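Sugar fermentation stimulation protein homolog (Pyrococcus furiosus, PDB 4DA2) probably binds DNA, and joins an OB-fold domain to a calcium-binding domain of the PD-(D/E)xK nuclease superfamily. Local coordinates at residues K3-S8 against T81-K86; P186-K189 against I194-L197; L211-H214 against E220-Y223. The protein carries 1 engineered substitution. All coordinates share one frame; numbering follows the deposited sequence.

Contact 1 of 3, residues K3-S8 against T81-K86; sequences KLMEVS and TRLQGK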
loop_
_atom_site.group_PDB
_atom_site.type_symbol
_atom_site.label_atom_id
_atom_site.label_comp_id
_atom_site.label_asym_id
_atom_site.label_seq_id
_atom_site.Cartn_x
_atom_site.Cartn_y
_atom_site.Cartn_z
ATOM N N LYS A 3 -15.517 -8.491 0.798
ATOM C CA LYS A 3 -15.078 -8.014 -0.523
ATOM C C LYS A 3 -15.180 -6.502 -0.685
ATOM O O LYS A 3 -16.180 -5.912 -0.303
ATOM C CB LYS A 3 -15.880 -8.729 -1.606
ATOM C CG LYS A 3 -15.655 -8.183 -3.008
ATOM C CD LYS A 3 -16.000 -9.213 -4.065
ATOM C CE LYS A 3 -17.471 -9.199 -4.389
ATOM N NZ LYS A 3 -17.733 -9.994 -5.612
ATOM N N LEU A 4 -14.146 -5.879 -1.250
ATOM C CA LEU A 4 -14.151 -4.436 -1.477
ATOM C C LEU A 4 -14.492 -4.074 -2.905
ATOM O O LEU A 4 -15.208 -3.099 -3.148
ATOM C CB LEU A 4 -12.781 -3.812 -1.176
ATOM C CG LEU A 4 -12.264 -3.785 0.248
ATOM C CD1 LEU A 4 -10.908 -3.110 0.301
ATOM C CD2 LEU A 4 -13.270 -3.101 1.198
ATOM N N MET A 5 -13.908 -4.816 -3.849
ATOM C CA MET A 5 -13.964 -4.473 -5.263
ATOM C C MET A 5 -13.403 -5.654 -6.088
ATOM O O MET A 5 -12.952 -6.640 -5.524
ATOM C CB MET A 5 -13.146 -3.211 -5.576
ATOM C CG MET A 5 -11.708 -3.214 -5.035
ATOM S SD MET A 5 -10.740 -1.755 -5.476
ATOM C CE MET A 5 -10.560 -1.938 -7.251
ATOM N N GLU A 6 -13.437 -5.491 -7.403
ATOM C CA GLU A 6 -12.971 -6.501 -8.344
ATOM C C GLU A 6 -12.128 -5.847 -9.415
ATOM O O GLU A 6 -12.432 -4.741 -9.871
ATOM C CB GLU A 6 -14.163 -7.203 -8.994
ATOM C CG GLU A 6 -15.064 -7.928 -8.022
ATOM C CD GLU A 6 -16.376 -8.364 -8.641
ATOM O OE1 GLU A 6 -16.767 -7.827 -9.709
ATOM O OE2 GLU A 6 -17.018 -9.241 -8.042
ATOM N N VAL A 7 -11.078 -6.546 -9.822
ATOM C CA VAL A 7 -10.241 -6.121 -10.927
ATOM C C VAL A 7 -10.468 -7.088 -12.086
ATOM O O VAL A 7 -10.326 -8.297 -11.932
ATOM C CB VAL A 7 -8.759 -6.126 -10.516
ATOM C CG1 VAL A 7 -7.843 -5.893 -11.721
ATOM C CG2 VAL A 7 -8.516 -5.086 -9.434
ATOM N N SER A 8 -10.827 -6.537 -13.237
ATOM C CA SER A 8 -11.077 -7.320 -14.446
ATOM C C SER A 8 -10.566 -6.543 -15.685
ATOM O O SER A 8 -10.754 -5.328 -15.756
ATOM C CB SER A 8 -12.593 -7.547 -14.564
ATOM O OG SER A 8 -12.868 -8.514 -15.554
ATOM N N THR A 81 0.651 0.320 -5.758
ATOM C CA THR A 81 0.201 1.282 -4.736
ATOM C C THR A 81 -1.078 2.029 -5.131
ATOM O O THR A 81 -1.846 2.445 -4.254
ATOM C CB THR A 81 1.315 2.265 -4.315
ATOM O OG1 THR A 81 1.683 3.080 -5.438
ATOM C CG2 THR A 81 2.526 1.507 -3.773
ATOM N N ARG A 82 -1.306 2.182 -6.437
ATOM C CA ARG A 82 -2.548 2.749 -6.941
ATOM C C ARG A 82 -3.757 1.871 -6.613
ATOM O O ARG A 82 -4.792 2.401 -6.157
ATOM C CB ARG A 82 -2.502 3.017 -8.445
ATOM C CG ARG A 82 -1.617 4.144 -8.876
ATOM C CD ARG A 82 -1.589 4.196 -10.394
ATOM N NE ARG A 82 -0.824 5.325 -10.913
ATOM C CZ ARG A 82 -0.339 5.397 -12.150
ATOM N NH1 ARG A 82 -0.522 4.392 -13.001
ATOM N NH2 ARG A 82 0.340 6.473 -12.535
ATOM N N LEU A 83 -3.626 0.556 -6.808
ATOM C CA LEU A 83 -4.671 -0.380 -6.490
ATOM C C LEU A 83 -4.890 -0.392 -4.973
ATOM O O LEU A 83 -6.029 -0.381 -4.514
ATOM C CB LEU A 83 -4.329 -1.795 -6.995
ATOM C CG LEU A 83 -5.395 -2.870 -6.799
ATOM C CD1 LEU A 83 -6.817 -2.416 -7.168
ATOM C CD2 LEU A 83 -5.032 -4.162 -7.580
ATOM N N GLN A 84 -3.800 -0.468 -4.214
ATOM C CA GLN A 84 -3.892 -0.384 -2.729
ATOM C C GLN A 84 -4.689 0.858 -2.328
ATOM O O GLN A 84 -5.600 0.777 -1.492
ATOM C CB GLN A 84 -2.500 -0.337 -2.105
ATOM C CG GLN A 84 -1.743 -1.654 -2.144
ATOM C CD GLN A 84 -0.357 -1.495 -1.502
ATOM O OE1 GLN A 84 -0.104 -0.502 -0.820
ATOM N NE2 GLN A 84 0.509 -2.469 -1.679
ATOM N N GLY A 85 -4.362 1.999 -2.930
ATOM C CA GLY A 85 -5.077 3.240 -2.671
ATOM C C GLY A 85 -6.557 3.147 -3.034
ATOM O O GLY A 85 -7.404 3.633 -2.298
ATOM N N LYS A 86 -6.879 2.495 -4.150
ATOM C CA LYS A 86 -8.288 2.347 -4.581
ATOM C C LYS A 86 -9.039 1.485 -3.554
ATOM O O LYS A 86 -10.201 1.774 -3.229
ATOM C CB LYS A 86 -8.392 1.710 -5.970
ATOM C CG LYS A 86 -7.993 2.633 -7.121
ATOM C CD LYS A 86 -8.521 2.070 -8.438
ATOM C CE LYS A 86 -8.258 3.008 -9.615
ATOM N NZ LYS A 86 -6.973 2.687 -10.281
#
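Met5 reaches out from strand 2-6 to lie against helix 81-93, where it meets Leu83 and Lys86. Starting at its CB, the side chain leaves the strand in the direction of the helix, and neither CB nor CG touches residues 81-86. With chi1 at 50°, CG sits between the backbone N and the carbonyl carbon, and the chain runs straight on to SD. The sulfur rests beside the helix backbone, SD being 4.1 Å from Lys86 C and 4.2 Å from Lys86 CB. A bend at chi3 (-67°) then turns the methyl toward Leu83, bringing Met5 CE to 3.8 Å from Leu83 CD1. The same Leu83 CD1 also receives Val7 CG2, at 3.9 Å, so one leucine branch serves two residues of the segment 3-8. Ile221 of strand 220-229 touches both Met5 and Leu83. Leu68 of strand 65-72 touches Val7 and Leu83, which brings the beta sheet of the OB domain up to this junction. No hydrogen bond or salt bridge passes between 3-8 and 81-86. Strand and helix therefore meet through methyls and a sulfur, the sulfur against backbone and CB of Lys86, in a partly buried apolar fit without directional bonds.

Contact 2 of 3, residues P186-K189 against I194-L197; sequences PYKK and IAEL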
loop_
_atom_site.group_PDB
_atom_site.type_symbol
_atom_site.label_atom_id
_atom_site.label_comp_id
_atom_site.label_asym_id
_atom_site.label_seq_id
_atom_site.Cartn_x
_atom_site.Cartn_y
_atom_site.Cartn_z
ATOM N N PRO A 186 7.261 -2.218 11.785
ATOM C CA PRO A 186 8.312 -1.656 10.921
ATOM C C PRO A 186 9.473 -2.637 10.745
ATOM O O PRO A 186 9.789 -3.418 11.651
ATOM C CB PRO A 186 8.789 -0.413 11.660
ATOM C CG PRO A 186 7.754 -0.142 12.757
ATOM C CD PRO A 186 7.096 -1.460 13.044
ATOM N N TYR A 187 10.027 -2.644 9.540
ATOM C CA TYR A 187 11.218 -3.423 9.248
ATOM C C TYR A 187 12.382 -2.495 9.554
ATOM O O TYR A 187 12.806 -1.686 8.732
ATOM C CB TYR A 187 11.208 -3.922 7.807
ATOM C CG TYR A 187 12.430 -4.744 7.418
ATOM C CD1 TYR A 187 12.881 -5.774 8.236
ATOM C CD2 TYR A 187 13.102 -4.498 6.211
ATOM C CE1 TYR A 187 13.987 -6.538 7.883
ATOM C CE2 TYR A 187 14.216 -5.283 5.839
ATOM C CZ TYR A 187 14.644 -6.274 6.699
ATOM O OH TYR A 187 15.728 -7.042 6.357
ATOM N N LYS A 188 12.871 -2.625 10.790
ATOM C CA LYS A 188 13.898 -1.735 11.355
ATOM C C LYS A 188 15.135 -1.713 10.471
ATOM O O LYS A 188 15.612 -0.639 10.135
ATOM C CB LYS A 188 14.255 -2.190 12.780
ATOM C CG LYS A 188 15.135 -1.196 13.549
ATOM C CD LYS A 188 15.210 -1.510 15.039
ATOM C CE LYS A 188 16.112 -0.508 15.758
ATOM N NZ LYS A 188 16.486 -0.969 17.130
ATOM N N LYS A 189 15.630 -2.893 10.089
ATOM C CA LYS A 189 16.807 -3.006 9.203
ATOM C C LYS A 189 16.620 -2.248 7.888
ATOM O O LYS A 189 17.540 -1.563 7.429
ATOM C CB LYS A 189 17.159 -4.479 8.930
ATOM C CG LYS A 189 18.483 -4.696 8.200
ATOM C CD LYS A 189 18.654 -6.146 7.748
ATOM C CE LYS A 189 19.814 -6.312 6.776
ATOM N NZ LYS A 189 21.133 -6.025 7.405
ATOM N N ILE A 194 13.143 5.436 9.977
ATOM C CA ILE A 194 11.688 5.301 9.900
ATOM C C ILE A 194 11.140 4.588 11.128
ATOM O O ILE A 194 10.125 5.010 11.691
ATOM C CB ILE A 194 11.208 4.611 8.599
ATOM C CG1 ILE A 194 11.214 5.605 7.436
ATOM C CG2 ILE A 194 9.744 4.090 8.775
ATOM C CD1 ILE A 194 10.806 4.977 6.131
ATOM N N ALA A 195 11.791 3.513 11.550
ATOM C CA ALA A 195 11.341 2.830 12.779
ATOM C C ALA A 195 11.362 3.799 13.990
ATOM O O ALA A 195 10.401 3.849 14.771
ATOM C CB ALA A 195 12.154 1.578 13.041
ATOM N N GLU A 196 12.432 4.592 14.109
ATOM C CA GLU A 196 12.533 5.607 15.177
ATOM C C GLU A 196 11.444 6.680 15.046
ATOM O O GLU A 196 10.808 7.044 16.040
ATOM C CB GLU A 196 13.941 6.229 15.213
ATOM C CG GLU A 196 14.134 7.353 16.242
ATOM C CD GLU A 196 14.115 6.892 17.695
ATOM O OE1 GLU A 196 13.862 5.698 17.981
ATOM O OE2 GLU A 196 14.359 7.750 18.568
ATOM N N LEU A 197 11.249 7.184 13.827
ATOM C CA LEU A 197 10.224 8.182 13.529
ATOM C C LEU A 197 8.795 7.678 13.825
ATOM O O LEU A 197 7.966 8.445 14.247
ATOM C CB LEU A 197 10.329 8.656 12.062
ATOM C CG LEU A 197 11.452 9.658 11.695
ATOM C CD1 LEU A 197 11.496 9.825 10.158
ATOM C CD2 LEU A 197 11.239 10.995 12.407
#
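Pro186 brings its ring up to the first turn of helix 192-204 and touches the methyl of Ala195, Pro186 CB standing 4.1 Å from Ala195 CB. CB is the ring corner nearest that methyl; CG follows further off, and the ring also has Ile231, the C-terminal residue, against it. At Tyr187 the chain turns its side chain away from the helix, onto Met144, and a backbone hydrogen bond to Tyr145 ties this point to strand 142-145. The segment thus belongs to the connection in the PD-(D/E)xK domain that leads from strand 183-186 into helix 192-204, and the chain doubles back closely enough for the loop to lie on the helix it is about to enter. Within that helix Ile194 faces Ile157 and Gln154 of helix 151-165, while the neighbouring Ala195 is directed toward the loop. Lys188 comes next, its CA only 5.4 Å from Ala195 CA. It meets the alanine with the base of its side chain: Lys188 CG lies 4.1 Å from Ala195 CB, and Lys188 CA is equally near. Pro186 CB and Lys188 CG approach the methyl from directions about 108° apart. Because CG of Lys188 is anti to the backbone N (chi1 -170°), the extended chain runs on past the alanine, and Lys188 NZ ends 6.5 Å from Ala195 CB.

Contact 3 of 3, residues L211-H214 against E220-Y223; sequences LGLH and EIIY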
loop_
_atom_site.group_PDB
_atom_site.type_symbol
_atom_site.label_atom_id
_atom_site.label_comp_id
_atom_site.label_asym_id
_atom_site.label_seq_id
_atom_site.Cartn_x
_atom_site.Cartn_y
_atom_site.Cartn_z
ATOM N N LEU A 211 -3.956 -2.571 7.808
ATOM C CA LEU A 211 -5.060 -3.344 7.261
ATOM C C LEU A 211 -4.571 -4.540 6.472
ATOM O O LEU A 211 -3.591 -4.427 5.752
ATOM C CB LEU A 211 -5.873 -2.467 6.324
ATOM C CG LEU A 211 -6.308 -1.093 6.844
ATOM C CD1 LEU A 211 -6.993 -0.313 5.713
ATOM C CD2 LEU A 211 -7.253 -1.253 8.040
ATOM N N GLY A 212 -5.250 -5.681 6.615
ATOM C CA GLY A 212 -4.908 -6.871 5.830
ATOM C C GLY A 212 -5.779 -6.950 4.593
ATOM O O GLY A 212 -7.011 -6.829 4.670
ATOM N N LEU A 213 -5.131 -7.146 3.438
ATOM C CA LEU A 213 -5.811 -7.221 2.166
ATOM C C LEU A 213 -5.110 -8.256 1.306
ATOM O O LEU A 213 -3.931 -8.548 1.530
ATOM C CB LEU A 213 -5.757 -5.877 1.427
ATOM C CG LEU A 213 -6.701 -4.766 1.877
ATOM C CD1 LEU A 213 -6.156 -4.016 3.104
ATOM C CD2 LEU A 213 -6.902 -3.824 0.724
ATOM N N HIS A 214 -5.853 -8.829 0.375
ATOM C CA HIS A 214 -5.284 -9.643 -0.695
ATOM C C HIS A 214 -6.257 -9.635 -1.867
ATOM O O HIS A 214 -7.390 -9.113 -1.772
ATOM C CB HIS A 214 -4.947 -11.076 -0.219
ATOM C CG HIS A 214 -6.156 -11.896 0.102
ATOM N ND1 HIS A 214 -6.677 -11.989 1.377
ATOM C CD2 HIS A 214 -6.973 -12.628 -0.690
ATOM C CE1 HIS A 214 -7.759 -12.749 1.361
ATOM N NE2 HIS A 214 -7.962 -13.153 0.119
ATOM N N GLU A 220 -11.102 -10.667 -7.239
ATOM C CA GLU A 220 -11.785 -10.063 -6.080
ATOM C C GLU A 220 -10.788 -9.592 -5.040
ATOM O O GLU A 220 -9.875 -10.330 -4.667
ATOM C CB GLU A 220 -12.750 -11.056 -5.435
ATOM C CG GLU A 220 -13.975 -11.315 -6.298
ATOM C CD GLU A 220 -14.721 -12.546 -5.863
ATOM O OE1 GLU A 220 -14.136 -13.652 -5.958
ATOM O OE2 GLU A 220 -15.883 -12.404 -5.423
ATOM N N ILE A 221 -10.975 -8.365 -4.568
ATOM C CA ILE A 221 -10.079 -7.807 -3.558
ATOM C C ILE A 221 -10.767 -7.934 -2.200
ATOM O O ILE A 221 -11.916 -7.519 -2.016
ATOM C CB ILE A 221 -9.652 -6.357 -3.876
ATOM C CG1 ILE A 221 -8.703 -6.338 -5.092
ATOM C CG2 ILE A 221 -8.988 -5.674 -2.636
ATOM C CD1 ILE A 221 -8.093 -4.982 -5.371
ATOM N N ILE A 222 -10.054 -8.554 -1.277
ATOM C CA ILE A 222 -10.622 -8.970 0.007
ATOM C C ILE A 222 -9.999 -8.163 1.154
ATOM O O ILE A 222 -8.773 -8.092 1.300
ATOM C CB ILE A 222 -10.410 -10.510 0.241
ATOM C CG1 ILE A 222 -10.985 -11.344 -0.922
ATOM C CG2 ILE A 222 -11.013 -10.970 1.573
ATOM C CD1 ILE A 222 -12.422 -10.985 -1.293
ATOM N N TYR A 223 -10.853 -7.597 2.004
ATOM C CA TYR A 223 -10.381 -6.865 3.159
ATOM C C TYR A 223 -10.558 -7.795 4.347
ATOM O O TYR A 223 -11.685 -8.174 4.659
ATOM C CB TYR A 223 -11.205 -5.563 3.316
ATOM C CG TYR A 223 -11.006 -4.853 4.646
ATOM C CD1 TYR A 223 -9.713 -4.611 5.167
ATOM C CD2 TYR A 223 -12.106 -4.432 5.398
ATOM C CE1 TYR A 223 -9.537 -3.967 6.386
ATOM C CE2 TYR A 223 -11.929 -3.775 6.630
ATOM C CZ TYR A 223 -10.644 -3.552 7.110
ATOM O OH TYR A 223 -10.470 -2.917 8.325
#
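His214 and Ile222 face each other as a hydrogen-bonded pair of an antiparallel beta hairpin, formed by strands 207-215 and 220-229 within the large mixed sheet of the PD-(D/E)xK domain. Two backbone bonds close the pair. Ile222 N gives its hydrogen to His214 O over 2.8 Å, almost perfectly straight at 179°. The return bond, from His214 N to Ile222 O, is longer at 3.2 Å and more bent at 156°. Each carbonyl also has a CH donor: Leu213 CA lies 3.2 Å from Ile222 O, and Ile221 CA lies 3.5 Å from His214 O. Further along, the backbone of Gly212 bonds to Arg224 and Gly225, while Leu211 and Leu213 use theirs toward strand 169-176.

The imidazole of His214 lies alongside Ile222. Its chi1 of 68° swings the ring over that neighbour, so that Ile222 CB sits above one face, 3.9 Å from the ring centroid, in a CH-pi contact. His214 NE2 is bonded to Glu216 OE2 and His214 ND1 to Arg224 NH1. A guanidinium can only donate, so ND1 accepts, consistent with a ring proton on NE2. Replacing the imidazole by the methyl of an alanine is likely to leave Glu216 and Arg224 without the ring they share and take away the ring face that Ile222 CB lies over. Glu220, at the start of its strand, turns its carboxylate from the hairpin partner to Ser218 and Lys3.

On the face with Leu211, Leu213 and Tyr223 the touching is mostly between carbons. Leu213 CD1 comes to 4.2 Å from Tyr223 CD1. Leu211 reaches farther along the same tyrosine, its CD2 lying 3.9 Å from Tyr223 CE1 and, as a carbon-to-hydroxyl contact, 3.6 Å from Tyr223 OH.

Contacts 1 and 3 hold neighbouring elements, for strand 2-6 pairs with strand 220-229 at the edge of one sheet, and their centres are about 9 Å apart. Ile221 CD1 of contact 3 lies 3.4 Å from Leu83 CD1 of contact 1, so helix 81-93 packs on the hairpin as well as on strand 2-6. Contact 3 is the buried one and joins its strands by backbone bonds; contact 1, only partly buried, relies on apolar touch. Contact 2, its centre about 27 Å from that of contact 1 and on the other side of the chain's centre, is a small aliphatic meeting of loop and helix nearer the surface. Helix 192-204 leads from it to strand 207-215 of contact 3.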